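Local coordinates for five-membered-cyclitol-phosphate synthase (Streptomyces citricolor, PDB 6K96), which binds nicotinamide-adenine-dinucleotide in a Rossmann-type domain and belongs to the myo-inositol-1-phosphate synthase family, at residues 61-66 against 100-105; 8-13 against 126-131. All blocks are in the same frame, centred on the assembly; numbering follows the deposited sequence.

How the contacts relate
From the N terminus the chain first runs through strand 5-10 and the glycine-rich turn that leads into helix 14-31, then through strand 55-62, strand 98-99 and helix 111-122 before reaching strand 127-130. Contact 2 pairs the first of these strands with the last and so closes a loop of 112 residues; contact 1 closes a shorter one, of 33 residues, lying wholly within it. Across the parallel sheet the order is 98-99, 55-62, 5-10, 127-130. The two contacts, about 13 Å apart between centres, meet where 8-13 runs beside 61-66, with probable hydrogen bonds from G11 N to F61 O and from V12 N to D62 OD2. Both touch NAD.

Contact 1. Residues 61-66 against 100-105; sequences FDLHPN and GLTEED. With NAD (nicotinamide-adenine-dinucleotide), chain G.
The carboxylate oxygen OD1 of D62, a residue whose main-chain O also takes the N-H of G100 at 2.8 Å, is gripped by three donors. H64 N reaches OD1 from 3.3 Å on its anti lone pair, nearly straight at 169°, which makes an Asx turn; L63 N comes to the same anti side but 27° out of the carboxylate plane. The third donor is the ribose hydroxyl O2B of NAD, 2.8 Å from OD1, while O3B gives its proton to D62 OD2, an oxygen that also accepts from V12 N. The turn, the ribose and V12 N together hold the rotation of the carboxylate. An acidic residue at the end of the second strand of the parallel sheet, here 55-62, holding both adenosine ribose hydroxyls, is a hallmark of the NAD-binding Rossmann fold, and aspartate is short enough to make the turn as well. Beyond the ribose, L63 lies over one face of the adenine, its CD1 3.5 Å from N6A. Its other methyl, CD2, touches T102 CG2 at 3.9 Å, where the two side chains cross at about a right angle. With CG anti to the carbonyl carbon (chi1 -65°), the leucine fork can serve ring and threonine at once. The amino group N6A donates to the main-chain O of L101 at 3.2 Å, so the loop 100-105 holds it through its main chain. G100, lacking a side chain, leaves room for N1A, which a beta carbon would crowd. T102 is steadied by D105 OD2, which accepts from T102 N on its anti lone pair and from OG1 above the carboxylate plane.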
loop_
_atom_site.group_PDB
_atom_site.type_symbol
_atom_site.label_atom_id
_atom_site.label_comp_id
_atom_site.label_asym_id
_atom_site.label_seq_id
_atom_site.Cartn_x
_atom_site.Cartn_y
_atom_site.Cartn_z
ATOM N N PHE B 61 -32.123 -25.607 6.754
ATOM C CA PHE B 61 -32.388 -25.504 8.204
ATOM C C PHE B 61 -31.709 -24.245 8.763
ATOM O O PHE B 61 -30.480 -24.081 8.592
ATOM C CB PHE B 61 -31.886 -26.792 8.849
ATOM C CG PHE B 61 -32.482 -28.045 8.258
ATOM C CD1 PHE B 61 -33.804 -28.386 8.488
ATOM C CD2 PHE B 61 -31.712 -28.906 7.504
ATOM C CE1 PHE B 61 -34.345 -29.538 7.937
ATOM C CE2 PHE B 61 -32.257 -30.054 6.956
ATOM C CZ PHE B 61 -33.569 -30.370 7.166
ATOM N N ASP B 62 -32.483 -23.384 9.432
ATOM C CA ASP B 62 -32.024 -22.115 10.068
ATOM C C ASP B 62 -32.870 -21.848 11.322
ATOM O O ASP B 62 -33.828 -22.643 11.570
ATOM C CB ASP B 62 -32.148 -20.935 9.097
ATOM C CG ASP B 62 -30.958 -19.991 9.132
ATOM O OD1 ASP B 62 -30.893 -19.154 10.062
ATOM O OD2 ASP B 62 -30.082 -20.108 8.226
ATOM N N LEU B 63 -32.541 -20.780 12.067
ATOM C CA LEU B 63 -33.270 -20.326 13.296
ATOM C C LEU B 63 -33.683 -18.867 13.151
ATOM O O LEU B 63 -34.544 -18.452 13.939
ATOM C CB LEU B 63 -32.436 -20.442 14.590
ATOM C CG LEU B 63 -32.011 -21.832 15.085
ATOM C CD1 LEU B 63 -31.313 -21.718 16.423
ATOM C CD2 LEU B 63 -33.153 -22.821 15.173
ATOM N N HIS B 64 -33.055 -18.093 12.270
ATOM C CA HIS B 64 -33.352 -16.640 12.108
ATOM C C HIS B 64 -34.750 -16.453 11.504
ATOM O O HIS B 64 -35.111 -17.053 10.476
ATOM C CB HIS B 64 -32.277 -15.947 11.271
ATOM C CG HIS B 64 -32.253 -14.465 11.421
ATOM N ND1 HIS B 64 -33.238 -13.638 10.910
ATOM C CD2 HIS B 64 -31.319 -13.653 11.964
ATOM C CE1 HIS B 64 -32.953 -12.383 11.201
ATOM N NE2 HIS B 64 -31.776 -12.363 11.848
ATOM N N PRO B 65 -35.579 -15.603 12.152
ATOM C CA PRO B 65 -36.949 -15.317 11.690
ATOM C C PRO B 65 -37.146 -14.857 10.221
ATOM O O PRO B 65 -38.206 -15.144 9.651
ATOM C CB PRO B 65 -37.406 -14.175 12.627
ATOM C CG PRO B 65 -36.525 -14.290 13.853
ATOM C CD PRO B 65 -35.217 -14.881 13.379
ATOM N N ASN B 66 -36.177 -14.148 9.635
ATOM C CA ASN B 66 -36.158 -13.750 8.193
ATOM C C ASN B 66 -35.960 -14.961 7.259
ATOM O O ASN B 66 -36.358 -14.870 6.056
ATOM C CB ASN B 66 -35.047 -12.747 7.926
ATOM C CG ASN B 66 -35.271 -11.450 8.660
ATOM O OD1 ASN B 66 -36.362 -11.214 9.188
ATOM N ND2 ASN B 66 -34.242 -10.620 8.694
ATOM N N GLY B 100 -34.411 -25.293 12.348
ATOM C CA GLY B 100 -33.255 -26.113 12.754
ATOM C C GLY B 100 -33.425 -26.670 14.156
ATOM O O GLY B 100 -34.492 -26.468 14.731
ATOM N N LEU B 101 -32.380 -27.330 14.661
ATOM C CA LEU B 101 -32.209 -27.778 16.067
ATOM C C LEU B 101 -31.730 -26.597 16.898
ATOM O O LEU B 101 -30.655 -26.075 16.585
ATOM C CB LEU B 101 -31.130 -28.857 16.183
ATOM C CG LEU B 101 -31.319 -30.132 15.367
ATOM C CD1 LEU B 101 -30.036 -30.954 15.338
ATOM C CD2 LEU B 101 -32.457 -30.960 15.907
ATOM N N THR B 102 -32.447 -26.256 17.968
ATOM C CA THR B 102 -31.938 -25.403 19.076
ATOM C C THR B 102 -31.225 -26.309 20.089
ATOM O O THR B 102 -31.461 -27.519 20.032
ATOM C CB THR B 102 -33.083 -24.657 19.739
ATOM O OG1 THR B 102 -33.629 -25.718 20.536
ATOM C CG2 THR B 102 -34.023 -24.011 18.737
ATOM N N GLU B 103 -30.363 -25.759 20.947
ATOM C CA GLU B 103 -29.446 -26.540 21.834
ATOM C C GLU B 103 -30.240 -27.619 22.613
ATOM O O GLU B 103 -29.704 -28.740 22.771
ATOM C CB GLU B 103 -28.665 -25.596 22.765
ATOM C CG GLU B 103 -27.582 -26.291 23.590
ATOM C CD GLU B 103 -26.548 -25.400 24.266
ATOM O OE1 GLU B 103 -26.588 -24.176 24.030
ATOM O OE2 GLU B 103 -25.673 -25.942 24.987
ATOM N N GLU B 104 -31.466 -27.327 23.078
ATOM C CA GLU B 104 -32.303 -28.294 23.864
ATOM C C GLU B 104 -32.785 -29.458 22.985
ATOM O O GLU B 104 -32.937 -30.543 23.509
ATOM C CB GLU B 104 -33.494 -27.655 24.589
ATOM C CG GLU B 104 -34.011 -26.354 24.012
ATOM C CD GLU B 104 -33.382 -25.108 24.618
ATOM O OE1 GLU B 104 -34.101 -24.428 25.393
ATOM O OE2 GLU B 104 -32.179 -24.821 24.311
ATOM N N ASP B 105 -32.963 -29.252 21.686
ATOM C CA ASP B 105 -33.329 -30.321 20.714
ATOM C C ASP B 105 -32.094 -31.124 20.278
ATOM O O ASP B 105 -32.216 -31.888 19.318
ATOM C CB ASP B 105 -33.963 -29.755 19.441
ATOM C CG ASP B 105 -35.082 -28.752 19.649
ATOM O OD1 ASP B 105 -36.073 -29.102 20.329
ATOM O OD2 ASP B 105 -34.972 -27.642 19.084
HETATM P PA NAD G . -23.209 -16.936 8.386
HETATM O O1A NAD G . -23.169 -16.259 9.701
HETATM O O2A NAD G . -23.433 -16.039 7.200
HETATM O O5B NAD G . -24.167 -18.188 8.314
HETATM C C5B NAD G . -24.596 -18.696 9.598
HETATM C C4B NAD G . -26.022 -19.167 9.487
HETATM O O4B NAD G . -26.367 -20.166 10.503
HETATM C C3B NAD G . -27.040 -18.037 9.667
HETATM O O3B NAD G . -28.053 -18.184 8.681
HETATM C C2B NAD G . -27.606 -18.336 11.053
HETATM O O2B NAD G . -28.802 -17.614 11.109
HETATM C C1B NAD G . -27.682 -19.863 10.945
HETATM N N9A NAD G . -27.923 -20.616 12.160
HETATM C C8A NAD G . -27.539 -20.205 13.413
HETATM N N7A NAD G . -27.778 -21.100 14.344
HETATM C C5A NAD G . -28.324 -22.184 13.665
HETATM C C6A NAD G . -28.775 -23.441 14.117
HETATM N N6A NAD G . -28.707 -23.814 15.390
HETATM N N1A NAD G . -29.229 -24.324 13.186
HETATM C C2A NAD G . -29.278 -23.910 11.906
HETATM N N3A NAD G . -28.897 -22.749 11.379
HETATM C C4A NAD G . -28.411 -21.909 12.312
HETATM O O3 NAD G . -21.813 -17.667 8.194
HETATM P PN NAD G . -20.980 -17.947 6.847
HETATM O O1N NAD G . -21.883 -18.637 5.898
HETATM O O2N NAD G . -20.312 -16.636 6.567
HETATM O O5D NAD G . -19.901 -19.014 7.392
HETATM C C5D NAD G . -20.420 -20.294 7.942
HETATM C C4D NAD G . -19.332 -20.986 8.708
HETATM O O4D NAD G . -18.229 -21.358 7.849
HETATM C C3D NAD G . -18.739 -20.113 9.825
HETATM O O3D NAD G . -18.464 -20.960 10.919
HETATM C C2D NAD G . -17.386 -19.702 9.250
HETATM O O2D NAD G . -16.347 -19.466 10.181
HETATM C C1D NAD G . -17.002 -20.962 8.477
HETATM N N1N NAD G . -15.901 -20.647 7.516
HETATM C C2N NAD G . -16.043 -19.522 6.636
HETATM C C3N NAD G . -14.986 -19.071 5.863
HETATM C C7N NAD G . -15.230 -17.901 4.927
HETATM O O7N NAD G . -16.365 -17.466 4.780
HETATM N N7N NAD G . -14.183 -17.372 4.298
HETATM C C4N NAD G . -13.764 -19.727 6.002
HETATM C C5N NAD G . -13.687 -20.915 6.718
HETATM C C6N NAD G . -14.732 -21.310 7.533
#

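Contact 2. Residues 8-13 against 126-131. With NAD (nicotinamide-adenine-dinucleotide), chain G.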
loop_
_atom_site.group_PDB
_atom_site.type_symbol
_atom_site.label_atom_id
_atom_site.label_comp_id
_atom_site.label_asym_id
_atom_site.label_seq_id
_atom_site.Cartn_x
_atom_site.Cartn_y
_atom_site.Cartn_z
ATOM N N ALA B 8 -28.303 -30.638 1.074
ATOM C CA ALA B 8 -29.031 -30.173 2.271
ATOM C C ALA B 8 -28.101 -29.223 3.021
ATOM O O ALA B 8 -26.867 -29.426 2.936
ATOM C CB ALA B 8 -29.456 -31.333 3.121
ATOM N N VAL B 9 -28.669 -28.243 3.720
ATOM C CA VAL B 9 -27.895 -27.096 4.248
ATOM C C VAL B 9 -28.315 -26.880 5.686
ATOM O O VAL B 9 -29.492 -26.646 5.951
ATOM C CB VAL B 9 -28.146 -25.861 3.364
ATOM C CG1 VAL B 9 -28.015 -24.557 4.134
ATOM C CG2 VAL B 9 -27.264 -25.878 2.101
ATOM N N ALA B 10 -27.375 -26.952 6.601
ATOM C CA ALA B 10 -27.634 -26.552 7.988
ATOM C C ALA B 10 -26.969 -25.192 8.114
ATOM O O ALA B 10 -25.757 -25.136 8.153
ATOM C CB ALA B 10 -27.113 -27.603 8.955
ATOM N N GLY B 11 -27.774 -24.140 8.072
ATOM C CA GLY B 11 -27.334 -22.733 8.123
ATOM C C GLY B 11 -27.337 -22.113 6.728
ATOM O O GLY B 11 -26.502 -22.516 5.906
ATOM N N VAL B 12 -28.226 -21.154 6.496
ATOM C CA VAL B 12 -28.354 -20.434 5.205
ATOM C C VAL B 12 -27.702 -19.060 5.324
ATOM O O VAL B 12 -28.415 -18.053 5.339
ATOM C CB VAL B 12 -29.819 -20.344 4.780
ATOM C CG1 VAL B 12 -29.933 -19.822 3.339
ATOM C CG2 VAL B 12 -30.475 -21.693 4.982
ATOM N N GLY B 13 -26.380 -19.074 5.391
ATOM C CA GLY B 13 -25.556 -17.871 5.558
ATOM C C GLY B 13 -24.979 -17.329 4.255
ATOM O O GLY B 13 -25.454 -17.633 3.141
ATOM N N GLU B 126 -28.188 -36.168 -0.382
ATOM C CA GLU B 126 -26.990 -37.026 -0.496
ATOM C C GLU B 126 -25.938 -36.488 0.456
ATOM O O GLU B 126 -25.171 -37.301 1.026
ATOM C CB GLU B 126 -26.421 -37.004 -1.906
ATOM C CG GLU B 126 -27.223 -37.781 -2.926
ATOM C CD GLU B 126 -26.477 -37.930 -4.252
ATOM O OE1 GLU B 126 -26.572 -36.997 -5.106
ATOM O OE2 GLU B 126 -25.790 -38.952 -4.433
ATOM N N VAL B 127 -25.933 -35.169 0.622
ATOM C CA VAL B 127 -24.907 -34.425 1.395
ATOM C C VAL B 127 -25.660 -33.448 2.284
ATOM O O VAL B 127 -26.533 -32.718 1.772
ATOM C CB VAL B 127 -23.934 -33.683 0.459
ATOM C CG1 VAL B 127 -22.900 -32.902 1.247
ATOM C CG2 VAL B 127 -23.250 -34.604 -0.541
ATOM N N LEU B 128 -25.308 -33.403 3.557
ATOM C CA LEU B 128 -25.718 -32.297 4.443
ATOM C C LEU B 128 -24.488 -31.425 4.666
ATOM O O LEU B 128 -23.479 -31.956 5.122
ATOM C CB LEU B 128 -26.264 -32.834 5.760
ATOM C CG LEU B 128 -26.590 -31.712 6.741
ATOM C CD1 LEU B 128 -27.768 -30.918 6.271
ATOM C CD2 LEU B 128 -26.839 -32.230 8.117
ATOM N N LEU B 129 -24.558 -30.161 4.252
ATOM C CA LEU B 129 -23.520 -29.122 4.474
ATOM C C LEU B 129 -23.817 -28.384 5.789
ATOM O O LEU B 129 -24.828 -27.622 5.889
ATOM C CB LEU B 129 -23.518 -28.148 3.288
ATOM C CG LEU B 129 -22.488 -27.020 3.365
ATOM C CD1 LEU B 129 -21.072 -27.577 3.361
ATOM C CD2 LEU B 129 -22.700 -26.038 2.232
ATOM N N TYR B 130 -22.946 -28.575 6.767
ATOM C CA TYR B 130 -23.029 -27.894 8.062
ATOM C C TYR B 130 -22.355 -26.542 7.953
ATOM O O TYR B 130 -21.103 -26.502 7.845
ATOM C CB TYR B 130 -22.361 -28.763 9.126
ATOM C CG TYR B 130 -22.350 -28.141 10.498
ATOM C CD1 TYR B 130 -23.507 -28.110 11.263
ATOM C CD2 TYR B 130 -21.203 -27.564 11.021
ATOM C CE1 TYR B 130 -23.517 -27.556 12.538
ATOM C CE2 TYR B 130 -21.206 -26.987 12.285
ATOM C CZ TYR B 130 -22.359 -27.001 13.058
ATOM O OH TYR B 130 -22.361 -26.469 14.314
ATOM N N SER B 131 -23.109 -25.469 8.011
ATOM C CA SER B 131 -22.532 -24.133 7.713
ATOM C C SER B 131 -23.025 -23.116 8.738
ATOM O O SER B 131 -23.300 -21.960 8.359
ATOM C CB SER B 131 -22.857 -23.704 6.306
ATOM O OG SER B 131 -21.839 -22.833 5.788
HETATM P PA NAD G . -23.209 -16.936 8.386
HETATM O O1A NAD G . -23.169 -16.259 9.701
HETATM O O2A NAD G . -23.433 -16.039 7.200
HETATM O O5B NAD G . -24.167 -18.188 8.314
HETATM C C5B NAD G . -24.596 -18.696 9.598
HETATM C C4B NAD G . -26.022 -19.167 9.487
HETATM O O4B NAD G . -26.367 -20.166 10.503
HETATM C C3B NAD G . -27.040 -18.037 9.667
HETATM O O3B NAD G . -28.053 -18.184 8.681
HETATM C C2B NAD G . -27.606 -18.336 11.053
HETATM O O2B NAD G . -28.802 -17.614 11.109
HETATM C C1B NAD G . -27.682 -19.863 10.945
HETATM N N9A NAD G . -27.923 -20.616 12.160
HETATM C C8A NAD G . -27.539 -20.205 13.413
HETATM N N7A NAD G . -27.778 -21.100 14.344
HETATM C C5A NAD G . -28.324 -22.184 13.665
HETATM C C6A NAD G . -28.775 -23.441 14.117
HETATM N N6A NAD G . -28.707 -23.814 15.390
HETATM N N1A NAD G . -29.229 -24.324 13.186
HETATM C C2A NAD G . -29.278 -23.910 11.906
HETATM N N3A NAD G . -28.897 -22.749 11.379
HETATM C C4A NAD G . -28.411 -21.909 12.312
HETATM O O3 NAD G . -21.813 -17.667 8.194
HETATM P PN NAD G . -20.980 -17.947 6.847
HETATM O O1N NAD G . -21.883 -18.637 5.898
HETATM O O2N NAD G . -20.312 -16.636 6.567
HETATM O O5D NAD G . -19.901 -19.014 7.392
HETATM C C5D NAD G . -20.420 -20.294 7.942
HETATM C C4D NAD G . -19.332 -20.986 8.708
HETATM O O4D NAD G . -18.229 -21.358 7.849
HETATM C C3D NAD G . -18.739 -20.113 9.825
HETATM O O3D NAD G . -18.464 -20.960 10.919
HETATM C C2D NAD G . -17.386 -19.702 9.250
HETATM O O2D NAD G . -16.347 -19.466 10.181
HETATM C C1D NAD G . -17.002 -20.962 8.477
HETATM N N1N NAD G . -15.901 -20.647 7.516
HETATM C C2N NAD G . -16.043 -19.522 6.636
HETATM C C3N NAD G . -14.986 -19.071 5.863
HETATM C C7N NAD G . -15.230 -17.901 4.927
HETATM O O7N NAD G . -16.365 -17.466 4.780
HETATM N N7N NAD G . -14.183 -17.372 4.298
HETATM C C4N NAD G . -13.764 -19.727 6.002
HETATM C C5N NAD G . -13.687 -20.915 6.718
HETATM C C6N NAD G . -14.732 -21.310 7.533
HETATM O O HOH W 1 -23.680 -20.676 5.619
#
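L128 and A8, paired in neighbouring parallel strands, point their side chains to one face of the sheet, and the leucine bends across to the alanine: CD1 lies 3.6 Å from A8 CB. CG stands anti to the backbone N (chi1 175°), and chi2 of 69° turns CD1 over the first strand, where it also comes within 4.3 Å of A10 CB. The Y130 ring meets A10 CB obliquely through CD1 on the same face. Small alanines suit these places because they let L128 lean CD1 in between A8 CB and A10 CB and leave room alongside A10 for the Y130 ring. V9 and L129 point to the other face. Four main-chain bonds join the strands, the straightest from L129 N to A8 O at 2.8 Å and 177°.

Past the end of strand 5-10 the chain becomes the glycine-rich turn of a Rossmann fold. G11 has a positive phi of 101°, easy only for glycine, and bare G13, the N-cap of the next helix, lets NAD O5B approach its CA to 3.1 Å. A water is hydrogen-bonded to NAD O1N and, at 2.8 Å, to S131 OG, and accepts weakly from G13 N. Around this pair, Y130 and A10 pack on Y143 of helix 137-149, V9 and L129 reach I16 of helix 14-31, and strands 55-62 and 153-156 continue the sheet beside 5-10 and 127-130 respectively.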